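Local coordinates for beta-galactosidase (Streptococcus pneumoniae, PDB 4CU9), which probably hydrolyses beta-galactosides, its fragment here being a calcium-containing carbohydrate-binding module that is likely to attach the enzyme to sugars, at residues N46-N51 and F87-T92; V66-N71 and V75-A80; P111-Y114 and A119-S122; S115-Y120 and P125-E130. All blocks are in the same frame, centred on the assembly; numbering follows the deposited sequence.

From the N terminus, contact 1 opens at 46-51, on the short strand 49-50, and closes a long loop at 87-92, after strand 73-86. Nested inside that loop, contact 2 closes the hairpin of strands 61-70 and 73-86, its centre about 26 Å from that of contact 1 and across the middle of the domain. Contacts 3 and 4 follow in series and overlap: 111-114 meets the end of helix 117-120, and 115-120 then meets 125-130, with A119 and Y120 shared and S122 O probably hydrogen-bonded to N127 ND2. I67 of contact 2 packs on P111 and F126, tying the hairpin to this segment between strands 97-103 and 132-139.

Contact 1 of 4, residues N46-N51 and F87-T92; sequences NRRWTN and FADSGT
R48 reaches the ring of F87 with CG lodged between its backbone N and carbonyl carbon (chi1 59°) and the chain running straight on to NE, while F87, CG anti to its own backbone N (chi1 170°), brings its ring alongside the arginine. The guanidinium lies almost parallel to that ring, the planes 4° apart. R48 CD sits 3.6 Å from the F87 ring centroid, a CH-pi contact over the face, and R48 NE follows 3.4 Å from F87 CE2, laying the arginine flat along the ring. Its NH1 is spent on the carbonyl of E45. R48 NH2 forms a long salt bridge to D89 OD2, 3.9 Å apart; the oxygen lies well out of the guanidinium plane, an attraction of charges alone. The other carboxylate oxygen, D89 OD1, binds T92 OG1 at 2.7 Å and G91 N at 3.1 Å, from opposite faces of its plane, which fixes the carboxylate. Deeper in, T50 OG1 packs 3.9 Å from T92 CG2. The D89-G91 bond makes an Asx turn in a loop of the galactose-binding beta-sandwich; the R48 side chain lies about 7 Å from the calcium ion, and R47 pairs with the calcium ligand D40.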
loop_
_atom_site.group_PDB
_atom_site.type_symbol
_atom_site.label_atom_id
_atom_site.label_comp_id
_atom_site.label_asym_id
_atom_site.label_seq_id
_atom_site.Cartn_x
_atom_site.Cartn_y
_atom_site.Cartn_z
ATOM N N ASN A 46 -2.970 -16.521 -3.761
ATOM C CA ASN A 46 -1.737 -16.746 -4.512
ATOM C C ASN A 46 -1.292 -15.568 -5.371
ATOM O O ASN A 46 -0.272 -15.659 -6.049
ATOM C CB ASN A 46 -1.885 -18.006 -5.361
ATOM C CG ASN A 46 -1.875 -19.267 -4.519
ATOM O OD1 ASN A 46 -2.787 -20.085 -4.586
ATOM N ND2 ASN A 46 -0.839 -19.416 -3.701
ATOM N N ARG A 47 -2.051 -14.469 -5.330
ATOM C CA ARG A 47 -1.665 -13.227 -5.980
ATOM C C ARG A 47 -1.587 -12.137 -4.923
ATOM O O ARG A 47 -2.557 -11.431 -4.660
ATOM C CB ARG A 47 -2.664 -12.852 -7.056
ATOM C CG ARG A 47 -2.705 -13.813 -8.243
ATOM C CD ARG A 47 -3.899 -13.539 -9.142
ATOM N NE ARG A 47 -3.926 -12.159 -9.683
ATOM C CZ ARG A 47 -3.363 -11.783 -10.839
ATOM N NH1 ARG A 47 -2.706 -12.659 -11.591
ATOM N NH2 ARG A 47 -3.463 -10.522 -11.258
ATOM N N ARG A 48 -0.428 -11.999 -4.306
ATOM C CA ARG A 48 -0.283 -11.029 -3.226
ATOM C C ARG A 48 0.926 -10.123 -3.439
ATOM O O ARG A 48 1.834 -10.441 -4.205
ATOM C CB ARG A 48 -0.169 -11.751 -1.896
ATOM C CG ARG A 48 1.015 -12.688 -1.859
ATOM C CD ARG A 48 0.800 -13.820 -0.917
ATOM N NE ARG A 48 1.990 -14.672 -0.910
ATOM C CZ ARG A 48 2.022 -15.952 -1.274
ATOM N NH1 ARG A 48 0.939 -16.592 -1.663
ATOM N NH2 ARG A 48 3.163 -16.604 -1.220
ATOM N N TRP A 49 0.866 -8.962 -2.815
ATOM C CA TRP A 49 2.018 -8.134 -2.619
ATOM C C TRP A 49 2.600 -8.481 -1.255
ATOM O O TRP A 49 1.887 -8.657 -0.276
ATOM C CB TRP A 49 1.642 -6.648 -2.663
ATOM C CG TRP A 49 2.750 -5.802 -2.149
ATOM C CD1 TRP A 49 3.840 -5.382 -2.840
ATOM C CD2 TRP A 49 2.906 -5.340 -0.830
ATOM N NE1 TRP A 49 4.658 -4.641 -2.026
ATOM C CE2 TRP A 49 4.107 -4.606 -0.780
ATOM C CE3 TRP A 49 2.119 -5.432 0.331
ATOM C CZ2 TRP A 49 4.555 -3.998 0.378
ATOM C CZ3 TRP A 49 2.563 -4.831 1.469
ATOM C CH2 TRP A 49 3.780 -4.132 1.499
ATOM N N THR A 50 3.922 -8.487 -1.192
ATOM C CA THR A 50 4.606 -8.667 0.040
ATOM C C THR A 50 5.933 -7.919 -0.052
ATOM O O THR A 50 6.421 -7.626 -1.162
ATOM C CB THR A 50 4.881 -10.182 0.056
ATOM O OG1 THR A 50 3.808 -10.937 0.657
ATOM C CG2 THR A 50 6.180 -10.538 0.426
ATOM N N ASN A 51 6.508 -7.600 1.096
ATOM C CA ASN A 51 7.911 -7.074 1.128
ATOM C C ASN A 51 8.805 -8.043 1.860
ATOM O O ASN A 51 9.801 -7.653 2.459
ATOM C CB ASN A 51 7.972 -5.715 1.819
ATOM C CG ASN A 51 7.746 -5.826 3.312
ATOM O OD1 ASN A 51 6.936 -6.650 3.769
ATOM N ND2 ASN A 51 8.459 -5.004 4.088
ATOM N N PHE A 87 -2.797 -10.957 4.044
ATOM C CA PHE A 87 -2.488 -12.360 3.871
ATOM C C PHE A 87 -1.469 -12.727 4.922
ATOM O O PHE A 87 -0.764 -11.858 5.417
ATOM C CB PHE A 87 -1.874 -12.589 2.499
ATOM C CG PHE A 87 -1.284 -13.969 2.292
ATOM C CD1 PHE A 87 -2.086 -15.020 1.906
ATOM C CD2 PHE A 87 0.081 -14.187 2.419
ATOM C CE1 PHE A 87 -1.553 -16.280 1.684
ATOM C CE2 PHE A 87 0.630 -15.428 2.164
ATOM C CZ PHE A 87 -0.191 -16.482 1.805
ATOM N N ALA A 88 -1.420 -14.008 5.274
ATOM C CA ALA A 88 -0.356 -14.497 6.158
ATOM C C ALA A 88 0.098 -15.872 5.749
ATOM O O ALA A 88 -0.683 -16.665 5.249
ATOM C CB ALA A 88 -0.847 -14.520 7.595
ATOM N N ASP A 89 1.366 -16.142 6.030
ATOM C CA ASP A 89 1.976 -17.454 5.863
ATOM C C ASP A 89 3.191 -17.481 6.790
ATOM O O ASP A 89 3.247 -16.688 7.749
ATOM C CB ASP A 89 2.310 -17.731 4.386
ATOM C CG ASP A 89 3.401 -16.842 3.834
ATOM O OD1 ASP A 89 3.911 -15.950 4.556
ATOM O OD2 ASP A 89 3.770 -17.068 2.650
ATOM N N SER A 90 4.167 -18.356 6.533
ATOM C CA SER A 90 5.300 -18.483 7.481
ATOM C C SER A 90 6.105 -17.197 7.620
ATOM O O SER A 90 6.537 -16.879 8.708
ATOM C CB SER A 90 6.252 -19.624 7.108
ATOM O OG SER A 90 6.666 -19.461 5.766
ATOM N N GLY A 91 6.241 -16.441 6.537
ATOM C CA GLY A 91 7.094 -15.273 6.520
ATOM C C GLY A 91 6.373 -13.937 6.702
ATOM O O GLY A 91 7.017 -12.912 7.041
ATOM N N THR A 92 5.063 -13.928 6.461
ATOM C CA THR A 92 4.319 -12.686 6.336
ATOM C C THR A 92 3.028 -12.670 7.131
ATOM O O THR A 92 2.535 -13.737 7.562
ATOM C CB THR A 92 4.011 -12.355 4.875
ATOM O OG1 THR A 92 3.158 -13.345 4.302
ATOM C CG2 THR A 92 5.311 -12.214 4.062
#

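Contact 2 of 4, residues V66-N71 and V75-A80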
loop_
_atom_site.group_PDB
_atom_site.type_symbol
_atom_site.label_atom_id
_atom_site.label_comp_id
_atom_site.label_asym_id
_atom_site.label_seq_id
_atom_site.Cartn_x
_atom_site.Cartn_y
_atom_site.Cartn_z
ATOM N N VAL A 66 -1.850 3.599 -3.405
ATOM C CA VAL A 66 -2.394 3.779 -4.754
ATOM C C VAL A 66 -2.281 5.221 -5.194
ATOM O O VAL A 66 -2.619 6.155 -4.455
ATOM C CB VAL A 66 -3.867 3.312 -4.867
ATOM C CG1 VAL A 66 -4.424 3.516 -6.269
ATOM C CG2 VAL A 66 -4.056 1.854 -4.407
ATOM N N ILE A 67 -1.742 5.392 -6.386
ATOM C CA ILE A 67 -1.833 6.629 -7.160
ATOM C C ILE A 67 -3.082 6.593 -8.066
ATOM O O ILE A 67 -3.229 5.705 -8.901
ATOM C CB ILE A 67 -0.616 6.785 -8.077
ATOM C CG1 ILE A 67 0.664 6.839 -7.256
ATOM C CG2 ILE A 67 -0.744 8.051 -8.914
ATOM C CD1 ILE A 67 1.914 6.477 -8.037
ATOM N N PHE A 68 -3.935 7.591 -7.922
ATOM C CA PHE A 68 -5.153 7.709 -8.688
ATOM C C PHE A 68 -4.859 8.234 -10.092
ATOM O O PHE A 68 -4.241 9.275 -10.245
ATOM C CB PHE A 68 -6.151 8.622 -7.962
ATOM C CG PHE A 68 -6.428 8.194 -6.558
ATOM C CD1 PHE A 68 -6.674 6.859 -6.275
ATOM C CD2 PHE A 68 -6.410 9.106 -5.512
ATOM C CE1 PHE A 68 -6.893 6.440 -4.972
ATOM C CE2 PHE A 68 -6.654 8.694 -4.215
ATOM C CZ PHE A 68 -6.868 7.365 -3.949
ATOM N N ARG A 69 -5.294 7.477 -11.090
ATOM C CA ARG A 69 -5.115 7.828 -12.503
ATOM C C ARG A 69 -6.360 7.484 -13.296
ATOM O O ARG A 69 -7.100 6.573 -12.953
ATOM C CB ARG A 69 -3.953 7.064 -13.100
ATOM C CG ARG A 69 -2.645 7.330 -12.377
ATOM C CD ARG A 69 -1.587 6.322 -12.733
ATOM N NE ARG A 69 -0.968 6.607 -14.014
ATOM C CZ ARG A 69 -1.237 5.978 -15.159
ATOM N NH1 ARG A 69 -2.165 5.037 -15.235
ATOM N NH2 ARG A 69 -0.576 6.307 -16.264
ATOM N N GLU A 70 -6.562 8.206 -14.378
ATOM C CA GLU A 70 -7.643 7.897 -15.301
ATOM C C GLU A 70 -7.121 8.264 -16.689
ATOM O O GLU A 70 -6.521 9.341 -16.853
ATOM C CB GLU A 70 -8.877 8.717 -14.937
ATOM C CG GLU A 70 -10.138 8.382 -15.725
ATOM C CD GLU A 70 -10.879 7.216 -15.134
ATOM O OE1 GLU A 70 -10.356 6.085 -15.239
ATOM O OE2 GLU A 70 -11.979 7.426 -14.586
ATOM N N ASN A 71 -7.341 7.369 -17.659
ATOM C CA ASN A 71 -6.938 7.589 -19.047
ATOM C C ASN A 71 -5.486 8.043 -19.069
ATOM O O ASN A 71 -5.122 8.986 -19.797
ATOM C CB ASN A 71 -7.835 8.648 -19.724
ATOM C CG ASN A 71 -9.332 8.364 -19.577
ATOM O OD1 ASN A 71 -10.141 9.277 -19.388
ATOM N ND2 ASN A 71 -9.693 7.119 -19.631
ATOM N N VAL A 75 -4.851 11.917 -11.297
ATOM C CA VAL A 75 -5.981 12.778 -10.977
ATOM C C VAL A 75 -6.181 12.891 -9.479
ATOM O O VAL A 75 -5.799 11.994 -8.707
ATOM C CB VAL A 75 -7.263 12.262 -11.628
ATOM C CG1 VAL A 75 -7.153 12.313 -13.145
ATOM C CG2 VAL A 75 -7.582 10.843 -11.176
ATOM N N GLU A 76 -6.765 14.002 -9.061
ATOM C CA GLU A 76 -7.193 14.113 -7.686
ATOM C C GLU A 76 -8.532 13.410 -7.497
ATOM O O GLU A 76 -9.436 13.544 -8.308
ATOM C CB GLU A 76 -7.281 15.577 -7.304
ATOM C CG GLU A 76 -7.560 15.794 -5.841
ATOM C CD GLU A 76 -7.295 17.237 -5.452
ATOM O OE1 GLU A 76 -6.117 17.591 -5.167
ATOM O OE2 GLU A 76 -8.262 17.997 -5.475
ATOM N N ARG A 77 -8.681 12.660 -6.419
ATOM C CA ARG A 77 -9.964 12.097 -6.081
ATOM C C ARG A 77 -10.326 12.509 -4.654
ATOM O O ARG A 77 -9.442 12.794 -3.813
ATOM C CB ARG A 77 -9.929 10.563 -6.175
ATOM C CG ARG A 77 -9.579 9.976 -7.554
ATOM C CD ARG A 77 -10.776 9.425 -8.336
ATOM N NE ARG A 77 -10.421 8.962 -9.700
ATOM C CZ ARG A 77 -9.645 7.907 -9.997
ATOM N NH1 ARG A 77 -9.111 7.147 -9.055
ATOM N NH2 ARG A 77 -9.406 7.592 -11.263
ATOM N N THR A 78 -11.621 12.465 -4.359
ATOM C CA THR A 78 -12.073 12.573 -2.976
ATOM C C THR A 78 -12.382 11.173 -2.433
ATOM O O THR A 78 -13.206 10.442 -2.983
ATOM C CB THR A 78 -13.308 13.485 -2.823
ATOM O OG1 THR A 78 -13.003 14.802 -3.277
ATOM C CG2 THR A 78 -13.751 13.571 -1.390
ATOM N N VAL A 79 -11.746 10.816 -1.328
ATOM C CA VAL A 79 -11.929 9.478 -0.724
ATOM C C VAL A 79 -12.279 9.554 0.757
ATOM O O VAL A 79 -11.888 10.464 1.443
ATOM C CB VAL A 79 -10.705 8.560 -0.953
ATOM C CG1 VAL A 79 -10.549 8.284 -2.447
ATOM C CG2 VAL A 79 -9.420 9.185 -0.428
ATOM N N ALA A 80 -13.065 8.606 1.232
ATOM C CA ALA A 80 -13.491 8.576 2.633
ATOM C C ALA A 80 -13.625 7.147 3.155
ATOM O O ALA A 80 -14.085 6.919 4.282
ATOM C CB ALA A 80 -14.819 9.333 2.804
#
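F68 and V75 face each other near the turn of a beta hairpin, joined by the backbone bond V75 N to F68 O, 2.9 Å long. The nearest CA atoms are those of R69 and V75, and the touching parts run 128° apart end to end, antiparallel but well splayed. Into the wedge R77 runs its side chain back alongside F68, obliquely to the ring: a bend at chi2 (-103°) lays R77 CG 3.7 Å from F68 CB and carries the guanidinium on past the same carbon, with ring and guanidinium planes at 45°. There R77 NH2 gives a weak bond to R69 O, 3.0 Å away and near the guanidinium plane, and NH1 bonds to N17 OD1. The same N17 oxygen accepts from the R69 backbone N, so one asparagine fastens both limbs. E70 crosses R77 at about a right angle, with OE2 4.2 Å from R77 NH2, an attraction too distant for a salt bridge. V75 CG2 lies against the backbone of F68 and R69, and F68 CZ touches V79 CG1 at 4.1 Å. Both F68 and V79 pack on F181 of strand 173-182. Strand 73-86 pairs further with strand 149-158, and strand 61-70 with strands 18-21 and 160-166.

Contact 3 of 4, residues P111-Y114 and A119-S122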
loop_
_atom_site.group_PDB
_atom_site.type_symbol
_atom_site.label_atom_id
_atom_site.label_comp_id
_atom_site.label_asym_id
_atom_site.label_seq_id
_atom_site.Cartn_x
_atom_site.Cartn_y
_atom_site.Cartn_z
ATOM N N PRO A 111 6.469 6.547 -10.131
ATOM C CA PRO A 111 7.841 6.125 -10.115
ATOM C C PRO A 111 8.131 5.070 -11.212
ATOM O O PRO A 111 7.267 4.236 -11.560
ATOM C CB PRO A 111 8.001 5.478 -8.749
ATOM C CG PRO A 111 6.943 6.103 -7.866
ATOM C CD PRO A 111 5.795 6.376 -8.814
ATOM N N THR A 112 9.334 5.115 -11.749
ATOM C CA THR A 112 9.762 4.016 -12.601
ATOM C C THR A 112 9.769 2.701 -11.806
ATOM O O THR A 112 9.191 1.688 -12.214
ATOM C CB THR A 112 11.149 4.295 -13.191
ATOM O OG1 THR A 112 11.050 5.450 -14.024
ATOM C CG2 THR A 112 11.591 3.112 -14.046
ATOM N N TYR A 113 10.385 2.748 -10.641
ATOM C CA TYR A 113 10.481 1.605 -9.743
ATOM C C TYR A 113 9.376 1.724 -8.716
ATOM O O TYR A 113 9.632 1.937 -7.535
ATOM C CB TYR A 113 11.859 1.553 -9.075
ATOM C CG TYR A 113 12.963 1.169 -10.068
ATOM C CD1 TYR A 113 13.228 -0.158 -10.337
ATOM C CD2 TYR A 113 13.712 2.132 -10.731
ATOM C CE1 TYR A 113 14.224 -0.534 -11.239
ATOM C CE2 TYR A 113 14.714 1.773 -11.638
ATOM C CZ TYR A 113 14.959 0.441 -11.893
ATOM O OH TYR A 113 15.927 0.040 -12.785
ATOM N N TYR A 114 8.139 1.591 -9.200
ATOM C CA TYR A 114 6.985 1.865 -8.354
ATOM C C TYR A 114 6.774 0.790 -7.272
ATOM O O TYR A 114 6.113 1.061 -6.292
ATOM C CB TYR A 114 5.726 2.094 -9.187
ATOM C CG TYR A 114 5.336 0.957 -10.076
ATOM C CD1 TYR A 114 4.645 -0.135 -9.565
ATOM C CD2 TYR A 114 5.624 0.972 -11.451
ATOM C CE1 TYR A 114 4.239 -1.177 -10.360
ATOM C CE2 TYR A 114 5.200 -0.067 -12.263
ATOM C CZ TYR A 114 4.526 -1.146 -11.710
ATOM O OH TYR A 114 4.097 -2.191 -12.492
ATOM N N ALA A 119 14.562 1.765 -2.384
ATOM C CA ALA A 119 15.884 1.272 -2.800
ATOM C C ALA A 119 16.268 1.781 -4.178
ATOM O O ALA A 119 17.429 2.093 -4.438
ATOM C CB ALA A 119 15.895 -0.239 -2.822
ATOM N N TYR A 120 15.288 1.873 -5.060
ATOM C CA TYR A 120 15.602 2.062 -6.460
ATOM C C TYR A 120 15.232 3.400 -7.032
ATOM O O TYR A 120 15.646 3.729 -8.141
ATOM C CB TYR A 120 14.942 0.967 -7.269
ATOM C CG TYR A 120 15.560 -0.376 -7.011
ATOM C CD1 TYR A 120 16.953 -0.564 -7.039
ATOM C CD2 TYR A 120 14.765 -1.463 -6.732
ATOM C CE1 TYR A 120 17.509 -1.816 -6.810
ATOM C CE2 TYR A 120 15.306 -2.701 -6.487
ATOM C CZ TYR A 120 16.666 -2.882 -6.537
ATOM O OH TYR A 120 17.150 -4.141 -6.292
ATOM N N GLU A 121 14.474 4.183 -6.281
ATOM C CA GLU A 121 14.120 5.497 -6.729
ATOM C C GLU A 121 13.984 6.449 -5.526
ATOM O O GLU A 121 12.975 7.133 -5.403
ATOM C CB GLU A 121 12.861 5.427 -7.571
ATOM C CG GLU A 121 12.784 6.584 -8.556
ATOM C CD GLU A 121 11.778 6.387 -9.668
ATOM O OE1 GLU A 121 11.571 5.231 -10.096
ATOM O OE2 GLU A 121 11.219 7.401 -10.127
ATOM N N SER A 122 15.040 6.484 -4.679
ATOM C CA SER A 122 15.029 7.238 -3.425
ATOM C C SER A 122 14.826 8.736 -3.611
ATOM O O SER A 122 14.433 9.405 -2.690
ATOM C CB SER A 122 16.333 7.002 -2.598
ATOM O OG SER A 122 17.437 7.523 -3.293
#
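Y113, centre of an inverse gamma turn, comes closest to Y120 at the end of the short helix 117-120, their CA atoms 6.1 Å apart, with the backbone N-H groups of T112 and Y113 toward E121. E121 is the first residue to leave helical geometry, and its side chain stretches across at about a right angle to those of T112 and Y113, CG anti to the backbone N (chi1 -154°) and the rest extended. The carboxylate thereby arrives at the backbone of the turn. E121 OE1 takes a nearly straight bond from Y113 N, 2.8 Å long, met almost in line with its C-O bond. E121 OE2 draws a weak one from T112 N at 3.4 Å. Held mainly by Y113 N, with the weak bond from T112 N beside it, the carboxylate ties the gamma turn to the chain leaving the helix, in the long excursion between strands 97-103 and 132-139 of the galactose-binding beta-sandwich. P111 also borders the carboxylate, its CA 3.6 Å from E121 OE2, and packs on H124 as well. The rest of the contact is aromatic. Y120 CB rests over a face of the Y113 ring, 3.8 Å from its centroid and displaced toward CG, a CH-pi contact; E121 OE1 lies at the edge of that same ring. The two tyrosine rings meet at an oblique 41°, centroids 5.3 Å apart.

Contact 4 of 4, residues S115-Y120 and P125-E130; sequences SNYQAY and PFNNPE. With EDO (1,2-ethanediol), chain D.
The Y117 ring carries F126 CB over the centre of one face, 4.0 Å from the centroid and close to the ring normal, a CH-pi contact; at its edge, near the ring plane, lie N127 OD1, 3.6 Å from Y117 CE1, and O1 of an ethanediol. Ring and N127 amide planes stand 70° apart; OD1 lies beside the rim, while its C=O bond is directed toward Q118. N127, with CG anti to its backbone N (chi1 -161°), swings OD1 toward the helix, where Q118 NE2 donates to it over 3.2 Å. The donor lies in the carbonyl plane of N127, and the oxygen close to the amide plane of Q118, although the two amides are turned 65° from each other. A water ties the pair again, giving a bond to N127 O and taking a weak one from Q118 NE2. Y117 OH and ethanediol O1 are hydrogen-bonded at 2.6 Å; the diol, which probably came from the crystallisation liquor, also binds R162. The F126 ring itself leads away from Y117 into an aromatic cluster with F20, F108, H124 and W132. Helix 117-120 is thus joined to a 3-10 turn at 125-127, within the connection that precedes strand 132-139 of the galactose-binding beta-sandwich.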
loop_
_atom_site.group_PDB
_atom_site.type_symbol
_atom_site.label_atom_id
_atom_site.label_comp_id
_atom_site.label_asym_id
_atom_site.label_seq_id
_atom_site.Cartn_x
_atom_site.Cartn_y
_atom_site.Cartn_z
ATOM N N SER A 115 7.382 -0.377 -7.416
ATOM C CA SER A 115 7.293 -1.435 -6.378
ATOM C C SER A 115 8.424 -1.394 -5.367
ATOM O O SER A 115 8.389 -2.097 -4.348
ATOM C CB SER A 115 7.282 -2.813 -7.023
ATOM O OG SER A 115 8.589 -3.149 -7.466
ATOM N N ASN A 116 9.440 -0.581 -5.638
ATOM C CA ASN A 116 10.616 -0.535 -4.805
ATOM C C ASN A 116 11.220 0.869 -4.813
ATOM O O ASN A 116 12.420 1.047 -5.043
ATOM C CB ASN A 116 11.634 -1.566 -5.279
ATOM C CG ASN A 116 11.395 -2.919 -4.701
ATOM O OD1 ASN A 116 11.589 -3.121 -3.530
ATOM N ND2 ASN A 116 10.957 -3.868 -5.531
ATOM N N TYR A 117 10.391 1.869 -4.496
ATOM C CA TYR A 117 10.867 3.229 -4.616
ATOM C C TYR A 117 11.948 3.539 -3.620
ATOM O O TYR A 117 12.808 4.371 -3.911
ATOM C CB TYR A 117 9.754 4.272 -4.605
ATOM C CG TYR A 117 9.027 4.496 -3.319
ATOM C CD1 TYR A 117 9.654 5.096 -2.216
ATOM C CD2 TYR A 117 7.707 4.123 -3.204
ATOM C CE1 TYR A 117 8.961 5.323 -1.024
ATOM C CE2 TYR A 117 7.021 4.336 -2.026
ATOM C CZ TYR A 117 7.645 4.941 -0.943
ATOM O OH TYR A 117 6.937 5.134 0.219
ATOM N N GLN A 118 11.939 2.887 -2.455
ATOM C CA GLN A 118 12.922 3.267 -1.436
ATOM C C GLN A 118 14.350 2.965 -1.853
ATOM O O GLN A 118 15.233 3.825 -1.718
ATOM C CB GLN A 118 12.634 2.645 -0.081
ATOM C CG GLN A 118 13.374 3.368 1.012
ATOM C CD GLN A 118 12.698 3.220 2.344
ATOM O OE1 GLN A 118 12.654 2.136 2.899
ATOM N NE2 GLN A 118 12.164 4.300 2.848
ATOM N N ALA A 119 14.562 1.765 -2.384
ATOM C CA ALA A 119 15.884 1.272 -2.800
ATOM C C ALA A 119 16.268 1.781 -4.178
ATOM O O ALA A 119 17.429 2.093 -4.438
ATOM C CB ALA A 119 15.895 -0.239 -2.822
ATOM N N TYR A 120 15.288 1.873 -5.060
ATOM C CA TYR A 120 15.602 2.062 -6.460
ATOM C C TYR A 120 15.232 3.400 -7.032
ATOM O O TYR A 120 15.646 3.729 -8.141
ATOM C CB TYR A 120 14.942 0.967 -7.269
ATOM C CG TYR A 120 15.560 -0.376 -7.011
ATOM C CD1 TYR A 120 16.953 -0.564 -7.039
ATOM C CD2 TYR A 120 14.765 -1.463 -6.732
ATOM C CE1 TYR A 120 17.509 -1.816 -6.810
ATOM C CE2 TYR A 120 15.306 -2.701 -6.487
ATOM C CZ TYR A 120 16.666 -2.882 -6.537
ATOM O OH TYR A 120 17.150 -4.141 -6.292
ATOM N N PRO A 125 9.610 11.936 -4.753
ATOM C CA PRO A 125 9.015 12.610 -3.558
ATOM C C PRO A 125 8.230 11.716 -2.589
ATOM O O PRO A 125 8.063 12.074 -1.443
ATOM C CB PRO A 125 8.159 13.728 -4.172
ATOM C CG PRO A 125 7.947 13.326 -5.585
ATOM C CD PRO A 125 9.158 12.555 -6.003
ATOM N N PHE A 126 7.796 10.533 -3.043
ATOM C CA PHE A 126 7.160 9.555 -2.192
ATOM C C PHE A 126 8.085 9.115 -1.061
ATOM O O PHE A 126 7.609 8.747 0.006
ATOM C CB PHE A 126 6.696 8.324 -2.973
ATOM C CG PHE A 126 5.405 8.516 -3.696
ATOM C CD1 PHE A 126 4.834 9.776 -3.890
ATOM C CD2 PHE A 126 4.762 7.428 -4.192
ATOM C CE1 PHE A 126 3.618 9.899 -4.552
ATOM C CE2 PHE A 126 3.577 7.539 -4.879
ATOM C CZ PHE A 126 2.982 8.767 -5.034
ATOM N N ASN A 127 9.386 9.250 -1.248
ATOM C CA ASN A 127 10.322 8.778 -0.282
ATOM C C ASN A 127 10.628 9.778 0.839
ATOM O O ASN A 127 11.348 9.444 1.777
ATOM C CB ASN A 127 11.595 8.317 -0.993
ATOM C CG ASN A 127 12.444 7.400 -0.148
ATOM O OD1 ASN A 127 11.936 6.527 0.541
ATOM N ND2 ASN A 127 13.756 7.594 -0.197
ATOM N N ASN A 128 10.016 10.957 0.799
ATOM C CA ASN A 128 10.204 11.946 1.812
ATOM C C ASN A 128 9.001 11.931 2.764
ATOM O O ASN A 128 7.901 12.260 2.347
ATOM C CB ASN A 128 10.353 13.325 1.163
ATOM C CG ASN A 128 10.466 14.454 2.205
ATOM O OD1 ASN A 128 10.393 14.219 3.398
ATOM N ND2 ASN A 128 10.618 15.657 1.736
ATOM N N PRO A 129 9.199 11.543 4.035
ATOM C CA PRO A 129 8.065 11.386 4.948
ATOM C C PRO A 129 7.236 12.659 5.140
ATOM O O PRO A 129 6.053 12.575 5.510
ATOM C CB PRO A 129 8.734 11.061 6.296
ATOM C CG PRO A 129 10.092 10.589 5.956
ATOM C CD PRO A 129 10.488 11.226 4.686
ATOM N N GLU A 130 7.842 13.821 4.946
ATOM C CA GLU A 130 7.100 15.098 5.153
ATOM C C GLU A 130 6.053 15.330 4.055
ATOM O O GLU A 130 5.234 16.198 4.162
ATOM C CB GLU A 130 8.053 16.292 5.183
ATOM C CG GLU A 130 8.916 16.329 6.442
ATOM C CD GLU A 130 8.095 16.453 7.720
ATOM O OE1 GLU A 130 7.272 17.390 7.799
ATOM O OE2 GLU A 130 8.259 15.600 8.624
HETATM C C1 EDO D . 9.084 6.521 2.979
HETATM O O1 EDO D . 8.119 5.571 2.482
HETATM C C2 EDO D . 8.536 7.922 3.281
HETATM O O2 EDO D . 7.824 7.912 4.516
HETATM O O HOH W 1 12.525 7.337 3.475
#